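Local coordinates for hemoglobin subunit alpha (Isurus oxyrinchus, PDB 3MKB), which binds haem and probably takes up and releases oxygen reversibly as one subunit type of a four-chain shark haemoglobin, at residues 31-36 with 41-46; 25-30 with 106-111; 85-88 with 92-95; 78-83 with 129-134. All blocks are in the same frame, centred on the assembly; numbering follows the deposited sequence.

Interaction 1 of 4, residues 31-36 with 41-46; sequences RLFATH and SYFDYA. With HEM (protoporphyrin IX containing Fe), chain E.
F33 and F43 meet as an offset edge-to-face pair, with the edge of F33 turned toward the face of F43. The centroids of the two rings are 5.2 Å apart and the planes make 67°. CB of F43 sits over the centre of the Y45 ring. CG lies anti to the carbonyl carbon (chi1 -54°), which carries the F43 ring between F33 and the haem. On one branch, CD1 of F43 is 3.5 Å from CZ of F33, and CE1 of F43 is 3.5 Å from CE1 of F33. This is the CD corner of the globin fold, where the chain leaving helix 21-35 turns along the haem rim toward helix 53-70. The other branch belongs to the haem: CE2 of F43 is 3.3 Å from the methyl CMD. At the tip, CZ of F43 comes within 3.6 Å of the meso carbon CHD. Cutting F43 back to an alanine would probably leave the edge of F33 without its facing ring and open a gap beside CMD. Beside F43, Y45 OH donates a 2.6 Å hydrogen bond to propionate oxygen O2D, which lies at the edge of the tyrosine ring. H58 also meets the F43 ring.

Interaction 2 of 4, residues 25-30 with 106-111; sequences GAEALA and LVTLAT
A28 and T108 mark where the two helical segments come nearest, with their CA atoms 5.8 Å apart. The axes of 25-30 and 106-111 approach to 9.1 Å, and their N-to-C directions make an angle of 122°. The helices therefore run in broadly opposed senses but far from antiparallel. T108 points into the crossing. Its OG1 lies 3.4 Å from CA of A28, and the small A28 side chain lets the hydroxyl come this near the helix backbone. That oxygen is hydrogen-bonded to C104 O, one turn back in its own helix, so it is satisfied while buried. This is the meeting of the B and G helices of the globin fold, and residues of a neighbouring beta subunit pack beside it, on A30, V107, A110 and T111. E27 runs alongside T108, the two side chains pointing in opposite directions, with CG of E27 anti to its backbone N (chi1 173°) and the chain extended. CG of E27 is 3.7 Å from OG1 of T108. Further out, CD of E27 is 3.7 Å from the methyl CG2 of T108. The carboxylate ends beyond T108, where OE2 of E27 is 3.3 Å from OG1 of T111. The T111 hydroxyl donates to T108 O at 2.9 Å. OE2 of E27 forms a salt bridge with R31, and OE1 a hydrogen bond with H112. With an alanine in place of E27, R31 would probably lose its charge mate and the methyl of T108 its cover.

Interaction 3 of 4, residues 85-88 with 92-95; sequences VTHG and LVDP. With HEM (protoporphyrin IX containing Fe), chain E.
H87 and V93 join the F helix to the FG corner of the globin fold, on the proximal side of the haem. The metal bond comes first: NE2 of H87 binds the iron at 2.2 Å. The iron is also bound by H58, so histidines fill both axial positions. The H87 ring stands with its edge toward the porphyrin. Its ND1 makes a weak hydrogen bond to L83 O, one turn back, which would help to fix the ring's rotation. The backbone bond across the contact runs from V93 N to H87 O at 3.0 Å, nearly straight at 159°. It ties the chain leaving helix 81-91 to the residue that holds the iron. D94, next along, is hydrogen-bonded to W37 and S92 of a neighbouring beta subunit, so this corner links the haem pocket to a subunit interface. L92 leaves the helix with positive phi (57°), and its side-chain end returns to lie against the carbonyl oxygen of G88. Apolar contacts complete the set. CG2 of V93 meets the edge of the H87 ring, 3.8 Å from CD2. V93 touches the haem with both methyls: CG2 is 3.6 Å from CHD, and CG1 is 3.5 Å from the vinyl carbon CAC.

Interaction 4 of 4, residues 78-83 with 129-134; sequences AHLMVL and SAISSE. With HEM (protoporphyrin IX containing Fe), chain E.
L80 packs against I131 and E134 in a small, buried apolar contact between the start of the F helix and the H helix of the globin fold. L80 lies at the break between helix 76-79 and helix 81-91, and its partners lie on helix 118-135. The nearest CA atoms across the contact, those of L80 and E134, are 6.3 Å apart. One methyl does most of the work. CD1 of L80 is 3.7 Å from CB of E134 and 3.9 Å from CA of I131. It also reaches CG1 of I131 at 4.0 Å. Nearer the backbone, CB of L80 lies 3.8 Å from CB of E134. The L80 and E134 side chains cross at about a right angle. E134 takes part through its aliphatic carbons: its chain bends at chi2 (-54°), and the carboxylate turns aside from L80 to make a hydrogen bond to H77 through OE1. CG2 of I131 lies between L80 and the haem, 3.9 Å from the vinyl carbon CBB. Three residues after L80, CD1 of L83 touches the haem methyl CMA at 3.8 Å. The contact between the segments thus rests on van der Waals packing alone. That implies a fit set by shape, with the glutamate lending its carbons to the apolar side and its charged end to H77.

How the interactions relate
All four contacts are buried, but their chemistry differs. Interactions 1, 3 and 4 touch the haem; interaction 2 does not, and joins two helices. Interactions 1, 2 and 3 border beta subunits, whereas interaction 4 has exposed residues round a buried L80 and I131. Interaction 1 is aromatic and interaction 4 aliphatic. Interaction 3 combines a metal bond with a backbone hydrogen bond, and interaction 2 brings threonine hydroxyls and a carboxylate into a helix crossing. Helix 21-35 serves interactions 1 and 2, which meet where R31 packs on V107, T108 and T111. Helix 81-91 serves interactions 3 and 4. Interactions 1 and 3 are bridged by a probable hydrogen bond between Y42 OH and the backbone N of D94.

Interaction 1 of 4, residues 31-36 with 41-46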
# COMPACT_ATOMS: atom_id res chain seq x y z
N ARG A 31 -0.83 -18.36 4.99
CA ARG A 31 -0.13 -17.50 4.01
C ARG A 31 0.03 -16.07 4.48
O ARG A 31 1.15 -15.58 4.45
CB ARG A 31 -0.78 -17.55 2.62
CG ARG A 31 -0.84 -18.96 2.00
CD ARG A 31 -1.29 -18.91 0.49
NE ARG A 31 -1.40 -20.29 0.07
CZ ARG A 31 -0.37 -21.09 -0.21
NH1 ARG A 31 0.86 -20.62 -0.23
NH2 ARG A 31 -0.59 -22.35 -0.51
N LEU A 32 -1.03 -15.41 4.92
CA LEU A 32 -0.94 -14.08 5.51
C LEU A 32 0.17 -13.97 6.57
O LEU A 32 1.00 -13.11 6.50
CB LEU A 32 -2.27 -13.65 6.09
CG LEU A 32 -2.41 -12.22 6.61
CD1 LEU A 32 -2.14 -11.18 5.60
CD2 LEU A 32 -3.75 -11.99 7.30
N PHE A 33 0.13 -14.86 7.54
CA PHE A 33 1.02 -14.80 8.71
C PHE A 33 2.47 -15.05 8.30
O PHE A 33 3.40 -14.44 8.87
CB PHE A 33 0.58 -15.79 9.81
CG PHE A 33 -0.81 -15.53 10.37
CD1 PHE A 33 -1.25 -14.22 10.59
CD2 PHE A 33 -1.65 -16.59 10.69
CE1 PHE A 33 -2.53 -13.95 11.12
CE2 PHE A 33 -2.97 -16.34 11.19
CZ PHE A 33 -3.37 -15.01 11.43
N ALA A 34 2.66 -15.95 7.35
CA ALA A 34 4.00 -16.26 6.82
C ALA A 34 4.58 -15.10 5.96
O ALA A 34 5.73 -14.70 6.12
CB ALA A 34 3.93 -17.64 5.96
N THR A 35 3.77 -14.53 5.04
CA THR A 35 4.26 -13.51 4.14
C THR A 35 4.12 -12.09 4.72
O THR A 35 4.77 -11.18 4.23
CB THR A 35 3.49 -13.51 2.79
OG1 THR A 35 2.12 -13.23 3.11
CG2 THR A 35 3.54 -14.90 2.12
N HIS A 36 3.28 -11.92 5.75
CA HIS A 36 3.10 -10.63 6.43
C HIS A 36 2.93 -10.86 7.93
O HIS A 36 1.82 -10.86 8.45
CB HIS A 36 1.90 -9.89 5.83
CG HIS A 36 2.06 -9.59 4.38
ND1 HIS A 36 1.34 -10.23 3.39
CD2 HIS A 36 2.88 -8.71 3.73
CE1 HIS A 36 1.70 -9.76 2.21
NE2 HIS A 36 2.65 -8.86 2.39
N SER A 41 -0.20 -9.90 14.88
CA SER A 41 -0.34 -9.01 16.02
C SER A 41 -1.75 -8.97 16.58
O SER A 41 -1.92 -8.71 17.77
CB SER A 41 0.12 -7.60 15.64
OG SER A 41 -0.81 -6.98 14.72
N TYR A 42 -2.74 -9.25 15.74
CA TYR A 42 -4.16 -9.33 16.12
C TYR A 42 -4.59 -10.59 16.86
O TYR A 42 -5.69 -10.62 17.41
CB TYR A 42 -5.07 -9.20 14.86
CG TYR A 42 -4.92 -7.83 14.26
CD1 TYR A 42 -5.58 -6.73 14.85
CD2 TYR A 42 -4.09 -7.62 13.16
CE1 TYR A 42 -5.43 -5.47 14.36
CE2 TYR A 42 -3.91 -6.36 12.63
CZ TYR A 42 -4.57 -5.26 13.25
OH TYR A 42 -4.43 -4.00 12.78
N PHE A 43 -3.75 -11.63 16.85
CA PHE A 43 -4.20 -12.97 17.25
C PHE A 43 -3.29 -13.57 18.33
O PHE A 43 -2.09 -13.66 18.16
CB PHE A 43 -4.13 -13.88 16.00
CG PHE A 43 -4.91 -13.32 14.84
CD1 PHE A 43 -4.27 -12.62 13.84
CD2 PHE A 43 -6.30 -13.48 14.77
CE1 PHE A 43 -4.98 -12.09 12.77
CE2 PHE A 43 -7.02 -12.96 13.72
CZ PHE A 43 -6.32 -12.25 12.69
N ASP A 44 -3.88 -13.96 19.44
CA ASP A 44 -3.09 -14.59 20.51
C ASP A 44 -3.12 -16.09 20.28
O ASP A 44 -3.87 -16.80 20.96
CB ASP A 44 -3.74 -14.23 21.85
CG ASP A 44 -3.04 -14.85 23.08
OD1 ASP A 44 -1.95 -15.45 22.96
OD2 ASP A 44 -3.66 -14.72 24.17
N TYR A 45 -2.33 -16.57 19.32
CA TYR A 45 -2.33 -17.98 18.94
C TYR A 45 -1.00 -18.62 19.37
O TYR A 45 0.01 -17.94 19.49
CB TYR A 45 -2.43 -18.18 17.39
CG TYR A 45 -3.73 -17.75 16.74
CD1 TYR A 45 -3.84 -17.68 15.35
CD2 TYR A 45 -4.85 -17.41 17.52
CE1 TYR A 45 -5.08 -17.27 14.73
CE2 TYR A 45 -6.04 -16.98 16.92
CZ TYR A 45 -6.16 -16.94 15.53
OH TYR A 45 -7.35 -16.53 14.94
N ALA A 46 -1.03 -19.93 19.53
CA ALA A 46 0.20 -20.72 19.70
C ALA A 46 0.65 -21.23 18.30
O ALA A 46 1.83 -21.31 18.00
CB ALA A 46 -0.08 -21.92 20.64
CHA HEM E . -13.44 -12.49 13.63
CHB HEM E . -14.73 -12.41 8.99
CHC HEM E . -10.41 -10.48 7.71
CHD HEM E . -9.27 -10.15 12.37
C1A HEM E . -14.21 -12.62 12.49
C2A HEM E . -15.55 -13.13 12.40
C3A HEM E . -15.95 -13.10 11.11
C4A HEM E . -14.81 -12.60 10.35
CMA HEM E . -17.33 -13.52 10.48
CAA HEM E . -16.35 -13.47 13.67
CBA HEM E . -17.02 -12.07 13.87
CGA HEM E . -18.18 -12.12 14.81
O1A HEM E . -18.19 -13.07 15.67
O2A HEM E . -19.10 -11.24 14.72
C1B HEM E . -13.68 -11.87 8.26
C2B HEM E . -13.71 -11.59 6.84
C3B HEM E . -12.52 -11.09 6.48
C4B HEM E . -11.70 -10.99 7.67
CMB HEM E . -14.88 -11.85 5.85
CAB HEM E . -12.06 -10.61 5.08
CBB HEM E . -12.57 -11.00 3.90
C1C HEM E . -9.68 -10.21 8.85
C2C HEM E . -8.32 -9.66 8.90
C3C HEM E . -7.97 -9.58 10.20
C4C HEM E . -9.10 -10.08 11.00
CMC HEM E . -7.52 -9.33 7.61
CAC HEM E . -6.60 -9.06 10.72
CBC HEM E . -5.46 -9.24 9.98
C1D HEM E . -10.27 -10.81 13.09
C2D HEM E . -10.14 -11.12 14.49
C3D HEM E . -11.35 -11.90 14.92
C4D HEM E . -12.18 -11.91 13.72
CMD HEM E . -8.92 -10.81 15.40
CAD HEM E . -11.58 -12.43 16.38
CBD HEM E . -11.27 -13.95 16.59
CGD HEM E . -9.79 -14.38 16.68
O1D HEM E . -8.95 -13.77 17.44
O2D HEM E . -9.39 -15.36 15.99
NA HEM E . -13.80 -12.32 11.24
NB HEM E . -12.41 -11.48 8.75
NC HEM E . -10.08 -10.42 10.13
ND HEM E . -11.51 -11.30 12.65
FE HEM E . -11.97 -11.39 10.66

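Interaction 2 of 4, residues 25-30 with 106-111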
# COMPACT_ATOMS: atom_id res chain seq x y z
N GLY A 25 -9.70 -21.40 4.23
CA GLY A 25 -9.50 -20.28 5.14
C GLY A 25 -8.21 -20.43 5.94
O GLY A 25 -7.44 -19.47 6.06
N ALA A 26 -8.02 -21.59 6.55
CA ALA A 26 -6.87 -21.79 7.42
C ALA A 26 -5.58 -21.56 6.58
O ALA A 26 -4.63 -20.97 7.03
CB ALA A 26 -6.88 -23.16 7.96
N GLU A 27 -5.62 -22.03 5.33
CA GLU A 27 -4.45 -21.95 4.45
C GLU A 27 -4.19 -20.49 4.06
O GLU A 27 -3.05 -20.02 4.05
CB GLU A 27 -4.64 -22.83 3.20
CG GLU A 27 -3.52 -22.65 2.19
CD GLU A 27 -3.54 -23.67 1.07
OE1 GLU A 27 -4.19 -24.74 1.21
OE2 GLU A 27 -2.93 -23.37 0.03
N ALA A 28 -5.25 -19.74 3.76
CA ALA A 28 -5.07 -18.37 3.33
C ALA A 28 -4.52 -17.57 4.51
O ALA A 28 -3.58 -16.76 4.32
CB ALA A 28 -6.39 -17.76 2.80
N LEU A 29 -5.05 -17.80 5.72
CA LEU A 29 -4.56 -17.04 6.89
C LEU A 29 -3.10 -17.46 7.19
O LEU A 29 -2.28 -16.62 7.58
CB LEU A 29 -5.46 -17.26 8.13
CG LEU A 29 -6.84 -16.56 8.17
CD1 LEU A 29 -7.74 -17.33 9.19
CD2 LEU A 29 -6.72 -15.01 8.48
N ALA A 30 -2.78 -18.74 7.02
CA ALA A 30 -1.38 -19.21 7.23
C ALA A 30 -0.40 -18.50 6.24
O ALA A 30 0.70 -18.07 6.61
CB ALA A 30 -1.28 -20.75 7.10
N LEU A 106 -6.29 -15.57 -2.99
CA LEU A 106 -6.13 -15.83 -4.43
C LEU A 106 -5.02 -16.86 -4.62
O LEU A 106 -5.16 -17.78 -5.42
CB LEU A 106 -5.76 -14.56 -5.16
CG LEU A 106 -6.92 -13.53 -5.23
CD1 LEU A 106 -6.34 -12.29 -5.88
CD2 LEU A 106 -8.13 -14.08 -6.05
N VAL A 107 -3.89 -16.67 -3.93
CA VAL A 107 -2.81 -17.67 -4.02
C VAL A 107 -3.23 -19.09 -3.59
O VAL A 107 -2.85 -20.09 -4.21
CB VAL A 107 -1.56 -17.20 -3.29
CG1 VAL A 107 -0.54 -18.42 -3.09
CG2 VAL A 107 -1.00 -15.98 -4.02
N THR A 108 -3.99 -19.20 -2.52
CA THR A 108 -4.58 -20.47 -2.10
C THR A 108 -5.40 -21.08 -3.23
O THR A 108 -5.34 -22.30 -3.46
CB THR A 108 -5.49 -20.29 -0.83
OG1 THR A 108 -4.70 -19.79 0.25
CG2 THR A 108 -6.25 -21.57 -0.43
N LEU A 109 -6.21 -20.28 -3.95
CA LEU A 109 -7.06 -20.91 -5.00
C LEU A 109 -6.17 -21.42 -6.12
O LEU A 109 -6.41 -22.50 -6.70
CB LEU A 109 -8.08 -19.91 -5.55
CG LEU A 109 -9.08 -19.40 -4.47
CD1 LEU A 109 -9.84 -18.09 -4.98
CD2 LEU A 109 -10.07 -20.52 -4.13
N ALA A 110 -5.11 -20.64 -6.41
CA ALA A 110 -4.20 -20.98 -7.48
C ALA A 110 -3.53 -22.28 -7.16
O ALA A 110 -3.18 -23.02 -8.08
CB ALA A 110 -3.13 -19.87 -7.64
N THR A 111 -3.30 -22.59 -5.88
CA THR A 111 -2.59 -23.84 -5.58
C THR A 111 -3.54 -25.01 -5.67
O THR A 111 -3.11 -26.14 -5.78
CB THR A 111 -1.98 -23.88 -4.17
OG1 THR A 111 -3.03 -24.00 -3.20
CG2 THR A 111 -1.05 -22.64 -3.90

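Interaction 3 of 4, residues 85-88 with 92-95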
# COMPACT_ATOMS: atom_id res chain seq x y z
N VAL A 85 -18.75 -3.18 10.68
CA VAL A 85 -18.81 -2.69 12.08
C VAL A 85 -17.97 -3.50 13.07
O VAL A 85 -17.31 -2.92 13.92
CB VAL A 85 -20.27 -2.55 12.60
CG1 VAL A 85 -20.29 -2.32 14.14
CG2 VAL A 85 -20.94 -1.43 11.89
N THR A 86 -17.99 -4.82 12.98
CA THR A 86 -17.17 -5.64 13.86
C THR A 86 -15.67 -5.39 13.62
O THR A 86 -14.91 -5.15 14.60
CB THR A 86 -17.53 -7.13 13.71
OG1 THR A 86 -18.92 -7.30 14.11
CG2 THR A 86 -16.68 -7.96 14.62
N HIS A 87 -15.25 -5.41 12.34
CA HIS A 87 -13.82 -5.22 12.06
C HIS A 87 -13.33 -3.83 12.28
O HIS A 87 -12.20 -3.63 12.79
CB HIS A 87 -13.40 -5.75 10.67
CG HIS A 87 -13.23 -7.23 10.67
ND1 HIS A 87 -14.31 -8.08 10.56
CD2 HIS A 87 -12.15 -8.01 10.87
CE1 HIS A 87 -13.87 -9.33 10.63
NE2 HIS A 87 -12.57 -9.31 10.83
N GLY A 88 -14.17 -2.89 11.89
CA GLY A 88 -13.85 -1.52 11.95
C GLY A 88 -14.01 -0.88 13.32
O GLY A 88 -13.25 0.01 13.62
N LEU A 92 -10.96 -3.41 15.44
CA LEU A 92 -10.09 -2.29 15.00
C LEU A 92 -8.91 -2.77 14.20
O LEU A 92 -7.76 -2.42 14.45
CB LEU A 92 -9.66 -1.38 16.18
CG LEU A 92 -10.86 -0.81 16.99
CD1 LEU A 92 -10.41 -0.28 18.34
CD2 LEU A 92 -11.65 0.22 16.21
N VAL A 93 -9.20 -3.59 13.23
CA VAL A 93 -8.11 -4.16 12.40
C VAL A 93 -7.65 -3.07 11.44
O VAL A 93 -8.48 -2.41 10.78
CB VAL A 93 -8.62 -5.40 11.60
CG1 VAL A 93 -7.70 -5.72 10.45
CG2 VAL A 93 -8.98 -6.61 12.54
N ASP A 94 -6.35 -2.85 11.34
CA ASP A 94 -5.90 -1.85 10.37
C ASP A 94 -6.27 -2.30 8.93
O ASP A 94 -6.01 -3.43 8.53
CB ASP A 94 -4.38 -1.59 10.55
CG ASP A 94 -3.86 -0.47 9.66
OD1 ASP A 94 -4.03 -0.55 8.42
OD2 ASP A 94 -3.24 0.47 10.20
N PRO A 95 -6.99 -1.42 8.19
CA PRO A 95 -7.53 -1.73 6.89
C PRO A 95 -6.50 -2.17 5.85
O PRO A 95 -6.87 -2.88 4.91
CB PRO A 95 -8.22 -0.40 6.44
CG PRO A 95 -8.40 0.43 7.70
CD PRO A 95 -7.34 -0.07 8.67
CHA HEM E . -13.44 -12.49 13.63
CHB HEM E . -14.73 -12.41 8.99
CHC HEM E . -10.41 -10.48 7.71
CHD HEM E . -9.27 -10.15 12.37
C1A HEM E . -14.21 -12.62 12.49
C2A HEM E . -15.55 -13.13 12.40
C3A HEM E . -15.95 -13.10 11.11
C4A HEM E . -14.81 -12.60 10.35
CMA HEM E . -17.33 -13.52 10.48
CAA HEM E . -16.35 -13.47 13.67
CBA HEM E . -17.02 -12.07 13.87
CGA HEM E . -18.18 -12.12 14.81
O1A HEM E . -18.19 -13.07 15.67
O2A HEM E . -19.10 -11.24 14.72
C1B HEM E . -13.68 -11.87 8.26
C2B HEM E . -13.71 -11.59 6.84
C3B HEM E . -12.52 -11.09 6.48
C4B HEM E . -11.70 -10.99 7.67
CMB HEM E . -14.88 -11.85 5.85
CAB HEM E . -12.06 -10.61 5.08
CBB HEM E . -12.57 -11.00 3.90
C1C HEM E . -9.68 -10.21 8.85
C2C HEM E . -8.32 -9.66 8.90
C3C HEM E . -7.97 -9.58 10.20
C4C HEM E . -9.10 -10.08 11.00
CMC HEM E . -7.52 -9.33 7.61
CAC HEM E . -6.60 -9.06 10.72
CBC HEM E . -5.46 -9.24 9.98
C1D HEM E . -10.27 -10.81 13.09
C2D HEM E . -10.14 -11.12 14.49
C3D HEM E . -11.35 -11.90 14.92
C4D HEM E . -12.18 -11.91 13.72
CMD HEM E . -8.92 -10.81 15.40
CAD HEM E . -11.58 -12.43 16.38
CBD HEM E . -11.27 -13.95 16.59
CGD HEM E . -9.79 -14.38 16.68
O1D HEM E . -8.95 -13.77 17.44
O2D HEM E . -9.39 -15.36 15.99
NA HEM E . -13.80 -12.32 11.24
NB HEM E . -12.41 -11.48 8.75
NC HEM E . -10.08 -10.42 10.13
ND HEM E . -11.51 -11.30 12.65
FE HEM E . -11.97 -11.39 10.66

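Interaction 4 of 4, residues 78-83 with 129-134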
# COMPACT_ATOMS: atom_id res chain seq x y z
N ALA A 78 -25.01 -3.20 1.85
CA ALA A 78 -25.88 -3.54 2.95
C ALA A 78 -25.52 -4.89 3.58
O ALA A 78 -25.60 -5.04 4.79
CB ALA A 78 -27.36 -3.55 2.49
N HIS A 79 -25.11 -5.86 2.75
CA HIS A 79 -24.87 -7.21 3.23
C HIS A 79 -23.69 -7.29 4.20
O HIS A 79 -23.70 -8.10 5.12
CB HIS A 79 -24.63 -8.18 2.06
CG HIS A 79 -24.07 -9.49 2.50
ND1 HIS A 79 -24.80 -10.40 3.23
CD2 HIS A 79 -22.82 -10.00 2.41
CE1 HIS A 79 -24.03 -11.44 3.54
NE2 HIS A 79 -22.82 -11.21 3.05
N LEU A 80 -22.68 -6.46 3.95
CA LEU A 80 -21.42 -6.49 4.66
C LEU A 80 -21.36 -5.51 5.85
O LEU A 80 -20.34 -5.43 6.54
CB LEU A 80 -20.26 -6.27 3.67
CG LEU A 80 -19.96 -7.49 2.77
CD1 LEU A 80 -18.80 -7.22 1.76
CD2 LEU A 80 -19.66 -8.74 3.62
N MET A 81 -22.44 -4.78 6.11
CA MET A 81 -22.35 -3.73 7.13
C MET A 81 -22.02 -4.28 8.52
O MET A 81 -21.19 -3.72 9.25
CB MET A 81 -23.59 -2.81 7.13
CG MET A 81 -23.78 -1.98 8.41
SD MET A 81 -24.77 -0.49 8.23
CE MET A 81 -25.71 -0.83 6.71
N VAL A 82 -22.65 -5.39 8.87
CA VAL A 82 -22.37 -6.03 10.16
C VAL A 82 -20.86 -6.31 10.32
O VAL A 82 -20.26 -6.04 11.35
CB VAL A 82 -23.19 -7.33 10.33
CG1 VAL A 82 -22.55 -8.30 11.30
CG2 VAL A 82 -24.57 -6.97 10.78
N LEU A 83 -20.27 -6.83 9.27
CA LEU A 83 -18.89 -7.22 9.36
C LEU A 83 -17.94 -6.01 9.37
O LEU A 83 -16.90 -6.01 10.05
CB LEU A 83 -18.59 -8.19 8.21
CG LEU A 83 -17.80 -9.43 8.60
CD1 LEU A 83 -17.80 -9.72 10.13
CD2 LEU A 83 -18.36 -10.58 7.79
N SER A 129 -11.88 -7.29 -3.74
CA SER A 129 -11.73 -5.82 -3.69
C SER A 129 -12.96 -5.13 -3.16
O SER A 129 -12.85 -4.24 -2.31
CB SER A 129 -11.34 -5.18 -5.04
OG SER A 129 -10.06 -5.63 -5.39
N ALA A 130 -14.13 -5.55 -3.65
CA ALA A 130 -15.41 -5.03 -3.14
C ALA A 130 -15.62 -5.41 -1.65
O ALA A 130 -16.14 -4.63 -0.85
CB ALA A 130 -16.55 -5.56 -4.00
N ILE A 131 -15.17 -6.60 -1.27
CA ILE A 131 -15.27 -7.02 0.11
C ILE A 131 -14.34 -6.11 0.95
O ILE A 131 -14.82 -5.45 1.88
CB ILE A 131 -15.03 -8.53 0.32
CG1 ILE A 131 -16.12 -9.37 -0.38
CG2 ILE A 131 -15.01 -8.87 1.81
CD1 ILE A 131 -15.79 -10.85 -0.47
N SER A 132 -13.05 -6.02 0.59
CA SER A 132 -12.11 -5.11 1.27
C SER A 132 -12.65 -3.72 1.41
O SER A 132 -12.54 -3.12 2.47
CB SER A 132 -10.74 -5.04 0.57
OG SER A 132 -10.15 -6.29 0.75
N SER A 133 -13.28 -3.22 0.36
CA SER A 133 -13.83 -1.87 0.43
C SER A 133 -14.89 -1.75 1.53
O SER A 133 -14.80 -0.91 2.45
CB SER A 133 -14.41 -1.52 -0.92
OG SER A 133 -14.98 -0.23 -0.86
N GLU A 134 -15.88 -2.62 1.49
CA GLU A 134 -16.91 -2.61 2.51
C GLU A 134 -16.36 -2.81 3.94
O GLU A 134 -16.75 -2.08 4.85
CB GLU A 134 -17.99 -3.64 2.20
CG GLU A 134 -18.78 -3.45 0.88
CD GLU A 134 -19.44 -2.07 0.68
OE1 GLU A 134 -19.90 -1.45 1.68
OE2 GLU A 134 -19.51 -1.64 -0.49
CHA HEM E . -13.44 -12.49 13.63
CHB HEM E . -14.73 -12.41 8.99
CHC HEM E . -10.41 -10.48 7.71
CHD HEM E . -9.27 -10.15 12.37
C1A HEM E . -14.21 -12.62 12.49
C2A HEM E . -15.55 -13.13 12.40
C3A HEM E . -15.95 -13.10 11.11
C4A HEM E . -14.81 -12.60 10.35
CMA HEM E . -17.33 -13.52 10.48
CAA HEM E . -16.35 -13.47 13.67
CBA HEM E . -17.02 -12.07 13.87
CGA HEM E . -18.18 -12.12 14.81
O1A HEM E . -18.19 -13.07 15.67
O2A HEM E . -19.10 -11.24 14.72
C1B HEM E . -13.68 -11.87 8.26
C2B HEM E . -13.71 -11.59 6.84
C3B HEM E . -12.52 -11.09 6.48
C4B HEM E . -11.70 -10.99 7.67
CMB HEM E . -14.88 -11.85 5.85
CAB HEM E . -12.06 -10.61 5.08
CBB HEM E . -12.57 -11.00 3.90
C1C HEM E . -9.68 -10.21 8.85
C2C HEM E . -8.32 -9.66 8.90
C3C HEM E . -7.97 -9.58 10.20
C4C HEM E . -9.10 -10.08 11.00
CMC HEM E . -7.52 -9.33 7.61
CAC HEM E . -6.60 -9.06 10.72
CBC HEM E . -5.46 -9.24 9.98
C1D HEM E . -10.27 -10.81 13.09
C2D HEM E . -10.14 -11.12 14.49
C3D HEM E . -11.35 -11.90 14.92
C4D HEM E . -12.18 -11.91 13.72
CMD HEM E . -8.92 -10.81 15.40
CAD HEM E . -11.58 -12.43 16.38
CBD HEM E . -11.27 -13.95 16.59
CGD HEM E . -9.79 -14.38 16.68
O1D HEM E . -8.95 -13.77 17.44
O2D HEM E . -9.39 -15.36 15.99
NA HEM E . -13.80 -12.32 11.24
NB HEM E . -12.41 -11.48 8.75
NC HEM E . -10.08 -10.42 10.13
ND HEM E . -11.51 -11.30 12.65
FE HEM E . -11.97 -11.39 10.66